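Local coordinates for TIGR00725 family protein (PDB 1RCU) that is of unknown function but, as a Rossmann-like protein of the SLOG superfamily, probably binds a nucleotide or a related ligand, at residues 107-112 / 131-136; 137-142 / 165-170; 45-50 / 123-128; 147-152 / 158-163; 24-29 / 52-57. All coordinates share one frame; numbering follows the deposited sequence.

In the fold
From the N terminus, contact 5 closes the first loop, folding helix 44-56 back onto strand 25-30. Before that loop is complete, contact 3 opens on the same helix and ends only at strand 121-125, so the two cross and share one face of the parallel sheet. Contact 1 in turn crosses contact 3: it begins in helix 108-116 and closes on helix 129-140, against the opposite face. Contact 2 starts further along helix 129-140 and reaches the loop before strand 176-179, and the short loop closed by contact 4, across helix 153-157, lies wholly within its span. Contacts 1, 2 and 4 also border the second subunit, tying sheet, helices and assembly together.

Contact 1. Residues 107-112 / 131-136; sequences DFQMRS and TAIEIL
Gln109 and Ser112 of helix 108-112 face Ile133 and Glu134 of helix 131-136 across two segments that run roughly parallel, their N-to-C directions 32° apart and their axes 10.0 Å apart at the closest. The helices draw together toward the later pair, where the CA atoms of Ser112 and Glu134 are 6.4 Å apart. The extended Glu134 chain carries OE2 to 2.6 Å from Ser112 OG. That hydroxyl also lies 3.0 Å from Phe108 O, one turn back, and its single proton has both acceptors within reach. Phe108 O is a busy atom: besides the helical N-H of Ser112 it takes a side-on grip from Arg111, whose NE comes in on a lone pair in the carbonyl plane at 3.2 Å while NH2 is tilted 33° from that plane. Both helices flank one face of a Rossmann-like sheet, and Glu134 ends a GGxxGTxxE run resembling the GGxGTxxE motif of LOG-type relatives, whose glutamate, with an arginine from an earlier helix, lies in the active site; a similar role for Glu134 and Arg111 is only probable. Arg111 NH2 stands 4.3 Å from Glu134 OE2, too far out of the guanidinium plane for an N-H to point at it. Beside this polar cluster, Gln109 CG, anti to the carbonyl carbon (chi1 -80°), lies 3.6 Å from Ile133 CD1, the two chains crossing at about a right angle. Phe113 of the second subunit packs on Gln109, and Leu136 of that subunit on Ile133. The N-cap Asp107 accepts selenomethionine Met110 N through OD1 and pairs through OD2 with Arg117 of the second subunit.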
# COMPACT_ATOMS: atom_id res chain seq x y z
N ASP A 107 0.22 -3.75 6.66
CA ASP A 107 -0.21 -4.93 7.40
C ASP A 107 0.58 -6.15 6.91
O ASP A 107 1.32 -6.07 5.93
CB ASP A 107 -1.72 -5.18 7.23
CG ASP A 107 -2.14 -5.35 5.78
OD1 ASP A 107 -1.52 -6.15 5.04
OD2 ASP A 107 -3.11 -4.68 5.37
N PHE A 108 0.39 -7.27 7.58
CA PHE A 108 1.09 -8.52 7.26
C PHE A 108 1.17 -8.97 5.81
O PHE A 108 2.26 -9.25 5.31
CB PHE A 108 0.50 -9.65 8.11
CG PHE A 108 0.91 -9.59 9.55
CD1 PHE A 108 2.17 -10.01 9.93
CD2 PHE A 108 0.06 -9.02 10.51
CE1 PHE A 108 2.60 -9.87 11.24
CE2 PHE A 108 0.49 -8.88 11.83
CZ PHE A 108 1.76 -9.30 12.19
N GLN A 109 0.03 -9.04 5.14
CA GLN A 109 -0.03 -9.48 3.75
C GLN A 109 0.64 -8.55 2.74
O GLN A 109 1.42 -9.00 1.90
CB GLN A 109 -1.50 -9.73 3.36
CG GLN A 109 -2.02 -11.07 3.85
CD GLN A 109 -1.93 -11.24 5.36
OE1 GLN A 109 -2.62 -10.55 6.12
NE2 GLN A 109 -1.07 -12.15 5.80
N MSE A 110 0.36 -7.26 2.82
CA MSE A 110 0.99 -6.32 1.90
C MSE A 110 2.49 -6.23 2.15
O MSE A 110 3.28 -6.10 1.21
CB MSE A 110 0.30 -4.96 2.02
CG MSE A 110 -1.12 -5.04 1.49
SE MSE A 110 -2.08 -3.39 1.47
CE MSE A 110 -1.85 -2.92 3.34
N ARG A 111 2.90 -6.31 3.41
CA ARG A 111 4.31 -6.29 3.78
C ARG A 111 4.98 -7.46 3.05
O ARG A 111 6.11 -7.36 2.57
CB ARG A 111 4.44 -6.47 5.30
CG ARG A 111 5.86 -6.60 5.86
CD ARG A 111 6.37 -8.04 6.00
NE ARG A 111 5.28 -8.97 6.22
CZ ARG A 111 5.23 -9.85 7.22
NH1 ARG A 111 6.21 -9.92 8.11
NH2 ARG A 111 4.19 -10.67 7.31
N SER A 112 4.25 -8.58 2.97
CA SER A 112 4.73 -9.78 2.31
C SER A 112 4.97 -9.54 0.82
O SER A 112 5.93 -10.06 0.24
CB SER A 112 3.71 -10.92 2.46
OG SER A 112 3.70 -11.43 3.78
N THR A 131 2.55 -17.78 5.31
CA THR A 131 3.54 -18.41 4.47
C THR A 131 2.90 -18.95 3.19
O THR A 131 3.52 -18.98 2.11
CB THR A 131 4.25 -19.54 5.26
OG1 THR A 131 4.88 -18.98 6.42
CG2 THR A 131 5.30 -20.24 4.41
N ALA A 132 1.64 -19.35 3.31
CA ALA A 132 0.90 -19.87 2.17
C ALA A 132 0.66 -18.75 1.16
O ALA A 132 0.82 -18.94 -0.05
CB ALA A 132 -0.41 -20.46 2.64
N ILE A 133 0.26 -17.59 1.66
CA ILE A 133 -0.01 -16.43 0.83
C ILE A 133 1.28 -15.99 0.14
O ILE A 133 1.25 -15.58 -1.03
CB ILE A 133 -0.56 -15.26 1.68
CG1 ILE A 133 -1.95 -15.62 2.20
CG2 ILE A 133 -0.60 -13.98 0.86
CD1 ILE A 133 -2.52 -14.62 3.17
N GLU A 134 2.39 -16.09 0.86
CA GLU A 134 3.69 -15.72 0.30
C GLU A 134 4.15 -16.69 -0.79
O GLU A 134 4.73 -16.26 -1.78
CB GLU A 134 4.74 -15.62 1.42
CG GLU A 134 4.40 -14.48 2.36
CD GLU A 134 5.23 -14.46 3.62
OE1 GLU A 134 5.63 -15.53 4.09
OE2 GLU A 134 5.47 -13.35 4.14
N ILE A 135 3.91 -17.98 -0.59
CA ILE A 135 4.29 -19.00 -1.56
C ILE A 135 3.48 -18.76 -2.85
O ILE A 135 4.04 -18.74 -3.94
CB ILE A 135 4.01 -20.44 -0.99
CG1 ILE A 135 5.00 -20.76 0.15
CG2 ILE A 135 4.11 -21.47 -2.10
CD1 ILE A 135 4.63 -22.02 0.94
N LEU A 136 2.17 -18.57 -2.70
CA LEU A 136 1.30 -18.33 -3.86
C LEU A 136 1.64 -16.99 -4.52
O LEU A 136 1.65 -16.89 -5.76
CB LEU A 136 -0.18 -18.35 -3.44
CG LEU A 136 -0.92 -19.70 -3.59
CD1 LEU A 136 -0.16 -20.83 -2.95
CD2 LEU A 136 -2.32 -19.58 -2.99

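Contact 2. Residues 137-142 / 165-170; sequences GAYALG and GKYLDN
Tyr139 OH gives its proton to Asp169 OD2 at 2.5 Å, a short bond made from above the carboxylate plane, 41° out of it. The acid lies at the ring's edge, near its plane, with the carboxylate turned almost perpendicular to the ring. One face of the same ring is covered by Leu168: its CB lies 3.8 Å from the Tyr139 centroid, within 8° of the normal, a CH-pi contact, and Leu168 N comes to 3.6 Å from Tyr139 CE2. Tyr167 adds an edge-to-edge brush, its CD1 4.3 Å from Tyr139 CE2. The ring can reach all three residues because CG is anti to the backbone N (chi1 170°), which throws it outward from helix 129-140 near its C-terminal end, where Gly142 completes a Schellman motif. A leucine in place of Tyr139 would probably leave Asp169 OD2 without its phenol donor and strip Leu168 CB of an aromatic face. Further out, Asp169 OD1 forms a salt bridge with Arg171 and accepts Ile129 N of the second subunit, while, as a second tie, Leu168 O accepts Trp154 NE1 of that subunit. Ile173 N makes a further, weak bond to the phenol oxygen. The loop before strand 176-179 is thus fixed to a helix and to a neighbouring subunit in large part through the buried Asp169 carboxylate, whose charge is likely to be shared among a phenol, a guanidinium and the first turn of another chain's helix.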
# COMPACT_ATOMS: atom_id res chain seq x y z
N GLY A 137 1.93 -16.00 -3.68
CA GLY A 137 2.27 -14.67 -4.16
C GLY A 137 3.56 -14.72 -4.95
O GLY A 137 3.65 -14.12 -6.03
N ALA A 138 4.55 -15.43 -4.42
CA ALA A 138 5.84 -15.57 -5.07
C ALA A 138 5.65 -16.08 -6.50
O ALA A 138 6.26 -15.58 -7.46
CB ALA A 138 6.73 -16.55 -4.28
N TYR A 139 4.79 -17.09 -6.63
CA TYR A 139 4.49 -17.71 -7.91
C TYR A 139 3.79 -16.76 -8.88
O TYR A 139 4.08 -16.75 -10.08
CB TYR A 139 3.65 -18.95 -7.67
CG TYR A 139 3.05 -19.56 -8.91
CD1 TYR A 139 1.78 -19.18 -9.37
CD2 TYR A 139 3.75 -20.51 -9.64
CE1 TYR A 139 1.23 -19.72 -10.51
CE2 TYR A 139 3.20 -21.08 -10.78
CZ TYR A 139 1.95 -20.67 -11.21
OH TYR A 139 1.40 -21.26 -12.33
N ALA A 140 2.86 -15.96 -8.37
CA ALA A 140 2.14 -15.02 -9.21
C ALA A 140 3.08 -13.95 -9.75
O ALA A 140 2.81 -13.36 -10.79
CB ALA A 140 1.03 -14.38 -8.43
N LEU A 141 4.18 -13.71 -9.04
CA LEU A 141 5.17 -12.70 -9.42
C LEU A 141 6.34 -13.26 -10.26
O LEU A 141 7.24 -12.52 -10.66
CB LEU A 141 5.73 -12.01 -8.15
CG LEU A 141 4.79 -11.23 -7.21
CD1 LEU A 141 5.60 -10.59 -6.07
CD2 LEU A 141 4.05 -10.15 -8.00
N GLY A 142 6.34 -14.56 -10.51
CA GLY A 142 7.41 -15.15 -11.30
C GLY A 142 8.69 -15.47 -10.53
O GLY A 142 9.77 -15.58 -11.12
N GLY A 165 3.05 -31.61 -11.02
CA GLY A 165 4.11 -31.68 -10.03
C GLY A 165 5.01 -30.45 -9.95
O GLY A 165 6.08 -30.50 -9.33
N LYS A 166 4.60 -29.32 -10.52
CA LYS A 166 5.46 -28.15 -10.49
C LYS A 166 4.76 -26.80 -10.39
O LYS A 166 5.37 -25.82 -9.97
CB LYS A 166 6.33 -28.11 -11.76
CG LYS A 166 7.24 -29.31 -11.98
CD LYS A 166 8.00 -29.21 -13.31
CE LYS A 166 7.08 -29.27 -14.51
NZ LYS A 166 6.38 -30.60 -14.64
N TYR A 167 3.49 -26.74 -10.77
CA TYR A 167 2.79 -25.46 -10.79
C TYR A 167 1.61 -25.20 -9.86
O TYR A 167 0.95 -26.14 -9.41
CB TYR A 167 2.39 -25.15 -12.24
CG TYR A 167 3.53 -25.31 -13.22
CD1 TYR A 167 4.54 -24.35 -13.31
CD2 TYR A 167 3.63 -26.44 -14.02
CE1 TYR A 167 5.63 -24.52 -14.17
CE2 TYR A 167 4.70 -26.62 -14.89
CZ TYR A 167 5.69 -25.67 -14.96
OH TYR A 167 6.77 -25.90 -15.79
N LEU A 168 1.36 -23.92 -9.60
CA LEU A 168 0.27 -23.49 -8.73
C LEU A 168 -0.97 -22.95 -9.43
O LEU A 168 -1.93 -22.57 -8.75
CB LEU A 168 0.76 -22.46 -7.71
CG LEU A 168 1.05 -22.92 -6.26
CD1 LEU A 168 0.75 -24.38 -6.10
CD2 LEU A 168 2.49 -22.61 -5.88
N ASP A 169 -0.95 -22.88 -10.76
CA ASP A 169 -2.11 -22.45 -11.58
C ASP A 169 -1.85 -22.73 -13.06
O ASP A 169 -0.70 -22.86 -13.49
CB ASP A 169 -2.51 -20.98 -11.33
CG ASP A 169 -1.82 -19.98 -12.25
OD1 ASP A 169 -2.25 -18.80 -12.24
OD2 ASP A 169 -0.85 -20.32 -12.95
N ASN A 170 -2.91 -22.82 -13.85
CA ASN A 170 -2.77 -23.16 -15.26
C ASN A 170 -2.03 -22.25 -16.23
O ASN A 170 -2.03 -22.48 -17.43
CB ASN A 170 -4.16 -23.50 -15.83
CG ASN A 170 -4.76 -24.71 -15.16
OD1 ASN A 170 -5.91 -24.68 -14.71
ND2 ASN A 170 -4.00 -25.78 -15.07

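Contact 3. Residues 45-50 / 123-128; sequences DICLEL and VSIGGE
Val123 N bonds to Val27 O of the neighbouring strand, which holds strand 123-125 in the parallel sheet with the Val123 side chain presented to Leu50 of helix 45-50. The helix lies over strand 123-125 nearly antiparallel, at 161°, with the axes 10.8 Å apart. Ile125 and Leu50 carry most of the meeting. With CG anti to its own N (chi1 175°), Leu50 drives CD2 down to the sheet, where the methyl is 3.6 Å from Ile125 CD1 and 3.9 Å from Val123 CG1. The valine is met tip to tip, whereas Leu50 and Ile125 slide past each other in opposite directions. One turn earlier, Cys47 SG rests 4.2 Å from the same Ile125 CD1, so this methyl fits between sulfur and leucine. Val69 of helix 68-79 also covers Cys47 and Ile125, and Val182 of helix 182-190 touches Leu50. Between the two inward residues of the strand, Ser124 faces the other way, toward helix 129-140. Beyond Ile125 come Gly126 and Gly127, whose positive phi values favour glycine; they open the GGxxGTxxE run that leads to helix 129-140. Chemically this is an oily interlock of methyls and a thiol, in which shape and burial do the holding while the strand's backbone groups bond to the neighbouring strands.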
# COMPACT_ATOMS: atom_id res chain seq x y z
N ASP A 45 17.48 -26.77 13.96
CA ASP A 45 18.65 -27.16 13.20
C ASP A 45 18.55 -26.84 11.71
O ASP A 45 19.49 -26.30 11.13
CB ASP A 45 18.95 -28.66 13.38
CG ASP A 45 19.28 -29.03 14.80
OD1 ASP A 45 19.77 -28.16 15.55
OD2 ASP A 45 19.06 -30.21 15.17
N ILE A 46 17.42 -27.17 11.09
CA ILE A 46 17.29 -26.86 9.67
C ILE A 46 17.31 -25.36 9.43
O ILE A 46 17.96 -24.89 8.49
CB ILE A 46 16.01 -27.46 9.01
CG1 ILE A 46 14.89 -27.58 10.04
CG2 ILE A 46 16.34 -28.79 8.33
CD1 ILE A 46 14.28 -28.96 10.15
N CYS A 47 16.63 -24.60 10.28
CA CYS A 47 16.61 -23.14 10.13
C CYS A 47 18.01 -22.53 10.26
O CYS A 47 18.37 -21.64 9.49
CB CYS A 47 15.69 -22.47 11.17
SG CYS A 47 13.93 -22.60 10.81
N LEU A 48 18.79 -23.01 11.23
CA LEU A 48 20.15 -22.51 11.45
C LEU A 48 21.06 -22.94 10.32
O LEU A 48 21.92 -22.16 9.90
CB LEU A 48 20.73 -23.03 12.76
CG LEU A 48 20.27 -22.46 14.10
CD1 LEU A 48 21.01 -23.18 15.24
CD2 LEU A 48 20.52 -20.97 14.15
N GLU A 49 20.90 -24.17 9.83
CA GLU A 49 21.75 -24.63 8.74
C GLU A 49 21.46 -23.81 7.50
O GLU A 49 22.37 -23.39 6.82
CB GLU A 49 21.55 -26.11 8.40
CG GLU A 49 22.58 -26.60 7.37
CD GLU A 49 22.27 -27.98 6.79
OE1 GLU A 49 21.23 -28.56 7.15
OE2 GLU A 49 23.08 -28.47 5.97
N LEU A 50 20.18 -23.56 7.23
CA LEU A 50 19.80 -22.79 6.05
C LEU A 50 20.41 -21.40 6.09
O LEU A 50 20.97 -20.93 5.10
CB LEU A 50 18.27 -22.69 5.95
CG LEU A 50 17.79 -21.78 4.81
CD1 LEU A 50 18.28 -22.34 3.49
CD2 LEU A 50 16.28 -21.66 4.79
N VAL A 123 12.58 -19.47 -0.44
CA VAL A 123 12.73 -20.75 0.24
C VAL A 123 11.70 -20.75 1.36
O VAL A 123 11.62 -19.81 2.14
CB VAL A 123 14.13 -20.91 0.84
CG1 VAL A 123 14.26 -22.26 1.55
CG2 VAL A 123 15.16 -20.80 -0.27
N SER A 124 10.92 -21.82 1.44
CA SER A 124 9.83 -21.95 2.40
C SER A 124 10.05 -23.03 3.46
O SER A 124 10.49 -24.13 3.15
CB SER A 124 8.57 -22.27 1.59
OG SER A 124 7.43 -22.25 2.40
N ILE A 125 9.72 -22.72 4.71
CA ILE A 125 9.86 -23.66 5.83
C ILE A 125 8.62 -23.61 6.72
O ILE A 125 8.28 -22.56 7.28
CB ILE A 125 11.10 -23.33 6.71
CG1 ILE A 125 12.38 -23.52 5.91
CG2 ILE A 125 11.11 -24.23 7.94
CD1 ILE A 125 13.61 -23.08 6.66
N GLY A 126 7.93 -24.75 6.83
CA GLY A 126 6.74 -24.83 7.65
C GLY A 126 5.73 -23.79 7.25
O GLY A 126 5.39 -23.69 6.07
N GLY A 127 5.25 -23.03 8.23
CA GLY A 127 4.33 -21.94 7.95
C GLY A 127 2.83 -22.14 7.99
O GLY A 127 2.29 -23.21 7.67
N GLU A 128 2.16 -21.08 8.41
CA GLU A 128 0.71 -21.05 8.48
C GLU A 128 0.21 -20.21 7.30
O GLU A 128 0.90 -20.04 6.29
CB GLU A 128 0.23 -20.48 9.82
CG GLU A 128 0.54 -21.35 11.06
CD GLU A 128 -0.04 -22.76 10.98
OE1 GLU A 128 -1.03 -22.99 10.24
OE2 GLU A 128 0.48 -23.65 11.68

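Contact 4. Residues 147-152 / 158-163; sequences LLRGTG and ISQVLI
Ile158 meets Leu147 first: its CG2 lies 3.6 Å from Leu147 CD1, the chains crossing at about a right angle. With CG1 anti to the backbone N (chi1 -163°), the ethyl arm of Ile158 is carried on to Leu136. Ser159 comes next, under the guanidinium of Arg149. Ser159 OG sits over one face of that group, 2.8 Å from Arg149 NH2, but at an angle unsuited to a hydrogen bond; the hydroxyl is instead bonded to Asp156 O and receives Gln160 NE2 at 2.7 Å. The Gln160 amide bends back for this, the serine oxygen 28° out of its plane. Val161 turns to its own counterpart in the second subunit, and Leu162 settles on Ile176 and Gln178 of the next strand. On the other segment, Leu148 to Thr151 form a type II turn, closed by Thr151 OG1 giving to Leu148 O at 2.6 Å. Arg149 finds its real mates elsewhere, NH1 in a salt bridge with Asp156 OD2 and NE on Gln178 OE1. A methionine at Arg149 would probably leave the Asp156 carboxylate without its charged partner and uncover the Ser159 hydroxyl. The turn is therefore held by Asp156, whose carboxylate takes Arg149 NH1 and the backbone N-H groups of Gly150 and Gly152, with Leu147 on Ile158 as the apolar part.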
# COMPACT_ATOMS: atom_id res chain seq x y z
N LEU A 147 10.52 -25.37 -1.88
CA LEU A 147 9.87 -25.82 -0.66
C LEU A 147 10.85 -26.74 0.04
O LEU A 147 11.40 -27.66 -0.58
CB LEU A 147 8.58 -26.62 -0.97
CG LEU A 147 7.51 -26.06 -1.93
CD1 LEU A 147 6.39 -27.09 -2.14
CD2 LEU A 147 6.92 -24.76 -1.37
N LEU A 148 11.10 -26.49 1.32
CA LEU A 148 12.01 -27.34 2.07
C LEU A 148 11.07 -28.35 2.75
O LEU A 148 10.53 -28.08 3.81
CB LEU A 148 12.79 -26.52 3.09
CG LEU A 148 14.03 -27.19 3.68
CD1 LEU A 148 14.97 -27.69 2.56
CD2 LEU A 148 14.75 -26.19 4.55
N ARG A 149 10.87 -29.48 2.09
CA ARG A 149 9.98 -30.53 2.56
C ARG A 149 10.34 -31.16 3.89
O ARG A 149 11.48 -31.11 4.34
CB ARG A 149 9.88 -31.61 1.48
CG ARG A 149 9.62 -31.02 0.13
CD ARG A 149 8.26 -30.38 0.06
NE ARG A 149 7.36 -31.31 -0.59
CZ ARG A 149 6.71 -32.28 0.03
NH1 ARG A 149 6.84 -32.46 1.34
NH2 ARG A 149 5.98 -33.11 -0.68
N GLY A 150 9.34 -31.77 4.52
CA GLY A 150 9.55 -32.42 5.79
C GLY A 150 9.43 -31.44 6.93
O GLY A 150 9.37 -31.85 8.08
N THR A 151 9.36 -30.15 6.62
CA THR A 151 9.27 -29.12 7.65
C THR A 151 7.83 -28.79 8.03
O THR A 151 7.57 -27.87 8.81
CB THR A 151 9.97 -27.83 7.18
OG1 THR A 151 9.30 -27.31 6.02
CG2 THR A 151 11.43 -28.12 6.85
N GLY A 152 6.89 -29.55 7.47
CA GLY A 152 5.48 -29.36 7.79
C GLY A 152 4.80 -28.06 7.37
O GLY A 152 5.31 -27.29 6.55
N ILE A 158 1.12 -27.61 0.53
CA ILE A 158 0.98 -27.08 -0.83
C ILE A 158 1.51 -28.01 -1.91
O ILE A 158 1.19 -27.85 -3.09
CB ILE A 158 1.69 -25.68 -0.97
CG1 ILE A 158 1.18 -24.96 -2.22
CG2 ILE A 158 3.19 -25.83 -1.10
CD1 ILE A 158 -0.28 -24.61 -2.14
N SER A 159 2.30 -29.01 -1.54
CA SER A 159 2.85 -29.94 -2.52
C SER A 159 1.81 -30.97 -2.98
O SER A 159 2.00 -31.67 -3.98
CB SER A 159 4.05 -30.69 -1.94
OG SER A 159 3.66 -31.56 -0.86
N GLN A 160 0.70 -31.04 -2.26
CA GLN A 160 -0.32 -32.00 -2.59
C GLN A 160 -1.32 -31.47 -3.63
O GLN A 160 -2.25 -32.17 -4.01
CB GLN A 160 -1.03 -32.44 -1.31
CG GLN A 160 -0.08 -33.05 -0.26
CD GLN A 160 0.87 -34.09 -0.85
OE1 GLN A 160 0.44 -35.09 -1.42
NE2 GLN A 160 2.18 -33.86 -0.71
N VAL A 161 -1.11 -30.24 -4.10
CA VAL A 161 -1.99 -29.64 -5.10
C VAL A 161 -1.28 -29.01 -6.29
O VAL A 161 -1.80 -28.08 -6.93
CB VAL A 161 -2.93 -28.57 -4.47
CG1 VAL A 161 -3.96 -29.24 -3.57
CG2 VAL A 161 -2.12 -27.53 -3.68
N LEU A 162 -0.08 -29.51 -6.60
CA LEU A 162 0.70 -29.00 -7.72
C LEU A 162 0.21 -29.55 -9.05
O LEU A 162 -0.10 -30.73 -9.17
CB LEU A 162 2.17 -29.35 -7.53
CG LEU A 162 2.86 -28.72 -6.33
CD1 LEU A 162 4.19 -29.40 -6.13
CD2 LEU A 162 3.05 -27.23 -6.54
N ILE A 163 0.13 -28.68 -10.03
CA ILE A 163 -0.31 -29.06 -11.36
C ILE A 163 0.97 -29.56 -12.03
O ILE A 163 1.98 -28.87 -12.00
CB ILE A 163 -0.93 -27.82 -12.07
CG1 ILE A 163 -2.13 -27.29 -11.26
CG2 ILE A 163 -1.33 -28.17 -13.49
CD1 ILE A 163 -2.56 -25.86 -11.60

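Contact 5. Residues 24-29 / 52-57; sequences KKVVVV and RTLAKK
Leu54, the residue most buried here, pushes its CD1 methyl against two valines of strand 25-29 that point up from the sheet. Val26 takes the closer meeting: its CG2 is 3.5 Å from Leu54 CD1 and 4.1 Å from Leu54 CD2, so one methyl sits against the fork of the leucine. Val28, two residues on and on the same face, brings CG1 to 4.0 Å from Leu54 CD1. Both valines are met tip to tip. The leucine chain is well suited to such a reach: CG lies anti to the carbonyl carbon (chi1 -69°) and the chain then runs straight on (chi2 178°), carrying CD1 down from the helix backbone. Val26 has a first torsion of -32°, off a staggered position, which is consistent with a tight fit here. Around the trio, Val61 of the next strand and Tyr59 of the connecting loop also touch Leu54, while Val26 exchanges backbone bonds with Leu60 and Phe62. These pieces form a beta-alpha-beta crossover in which strand 25-30, helix 44-56 and strand 60-63 follow in turn and the two strands lie parallel side by side, the basic unit of a Rossmann-like sheet. Val27 faces the opposite way. Nearer the end of the helix, Lys57 N still bonds to Thr53 O at 3.0 Å, keeping the last turn wound. With only methyls meeting, the crossover is closed by dispersion and the exclusion of water, the backbone polar groups being met by sheet and helix hydrogen bonds.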
# COMPACT_ATOMS: atom_id res chain seq x y z
N LYS A 24 23.10 -12.02 -5.14
CA LYS A 24 21.87 -12.80 -5.28
C LYS A 24 21.04 -12.72 -4.00
O LYS A 24 21.54 -12.97 -2.90
CB LYS A 24 22.19 -14.26 -5.58
CG LYS A 24 21.06 -15.00 -6.28
CD LYS A 24 21.54 -16.33 -6.82
CE LYS A 24 21.10 -16.54 -8.27
NZ LYS A 24 21.71 -17.78 -8.84
N LYS A 25 19.76 -12.39 -4.16
CA LYS A 25 18.87 -12.25 -3.03
C LYS A 25 17.89 -13.41 -2.83
O LYS A 25 17.11 -13.72 -3.73
CB LYS A 25 18.04 -10.97 -3.18
CG LYS A 25 18.77 -9.66 -3.00
CD LYS A 25 17.74 -8.54 -3.04
CE LYS A 25 18.35 -7.15 -2.92
NZ LYS A 25 17.32 -6.05 -2.87
N VAL A 26 17.92 -14.04 -1.66
CA VAL A 26 16.95 -15.10 -1.41
C VAL A 26 16.07 -14.70 -0.24
O VAL A 26 16.53 -14.20 0.80
CB VAL A 26 17.60 -16.50 -1.14
CG1 VAL A 26 18.89 -16.63 -1.92
CG2 VAL A 26 17.80 -16.73 0.34
N VAL A 27 14.77 -14.87 -0.44
CA VAL A 27 13.78 -14.55 0.56
C VAL A 27 13.37 -15.87 1.22
O VAL A 27 13.12 -16.86 0.52
CB VAL A 27 12.55 -13.88 -0.12
CG1 VAL A 27 11.32 -13.99 0.77
CG2 VAL A 27 12.85 -12.40 -0.42
N VAL A 28 13.36 -15.91 2.55
CA VAL A 28 12.94 -17.12 3.25
C VAL A 28 11.71 -16.78 4.07
O VAL A 28 11.67 -15.75 4.76
CB VAL A 28 14.07 -17.74 4.16
CG1 VAL A 28 15.37 -17.87 3.38
CG2 VAL A 28 14.27 -16.90 5.40
N VAL A 29 10.70 -17.64 3.98
CA VAL A 29 9.45 -17.46 4.70
C VAL A 29 9.14 -18.72 5.51
O VAL A 29 9.60 -19.81 5.19
CB VAL A 29 8.28 -17.17 3.71
CG1 VAL A 29 8.59 -15.93 2.89
CG2 VAL A 29 8.06 -18.34 2.80
N ARG A 52 23.06 -20.23 7.89
CA ARG A 52 24.50 -20.24 7.82
C ARG A 52 24.98 -20.52 6.39
O ARG A 52 25.86 -19.84 5.87
CB ARG A 52 25.04 -21.31 8.76
CG ARG A 52 24.66 -21.12 10.21
CD ARG A 52 25.55 -22.00 11.04
NE ARG A 52 25.24 -21.95 12.46
CZ ARG A 52 24.68 -22.95 13.14
NH1 ARG A 52 24.36 -24.07 12.52
NH2 ARG A 52 24.49 -22.83 14.44
N THR A 53 24.36 -21.51 5.76
CA THR A 53 24.73 -21.89 4.42
C THR A 53 24.51 -20.76 3.42
O THR A 53 25.31 -20.57 2.51
CB THR A 53 23.93 -23.10 3.95
OG1 THR A 53 24.09 -24.16 4.89
CG2 THR A 53 24.42 -23.55 2.56
N LEU A 54 23.42 -20.00 3.59
CA LEU A 54 23.15 -18.91 2.67
C LEU A 54 24.23 -17.86 2.84
O LEU A 54 24.74 -17.32 1.86
CB LEU A 54 21.77 -18.30 2.94
CG LEU A 54 20.61 -19.23 2.58
CD1 LEU A 54 19.29 -18.60 2.92
CD2 LEU A 54 20.69 -19.56 1.10
N ALA A 55 24.57 -17.57 4.09
CA ALA A 55 25.61 -16.59 4.39
C ALA A 55 26.93 -17.04 3.80
O ALA A 55 27.59 -16.27 3.11
CB ALA A 55 25.75 -16.40 5.92
N LYS A 56 27.33 -18.30 4.05
CA LYS A 56 28.60 -18.81 3.55
C LYS A 56 28.70 -18.73 2.03
O LYS A 56 29.78 -18.47 1.49
CB LYS A 56 28.84 -20.27 4.00
CG LYS A 56 28.84 -20.48 5.52
CD LYS A 56 29.12 -21.93 5.88
CE LYS A 56 28.68 -22.28 7.32
NZ LYS A 56 29.71 -22.17 8.40
N LYS A 57 27.58 -18.93 1.34
CA LYS A 57 27.56 -18.87 -0.11
C LYS A 57 27.50 -17.45 -0.63
O LYS A 57 27.52 -17.23 -1.84
CB LYS A 57 26.39 -19.67 -0.70
CG LYS A 57 26.43 -21.17 -0.45
CD LYS A 57 27.72 -21.80 -0.94
CE LYS A 57 27.67 -23.33 -0.80
NZ LYS A 57 28.94 -24.00 -1.18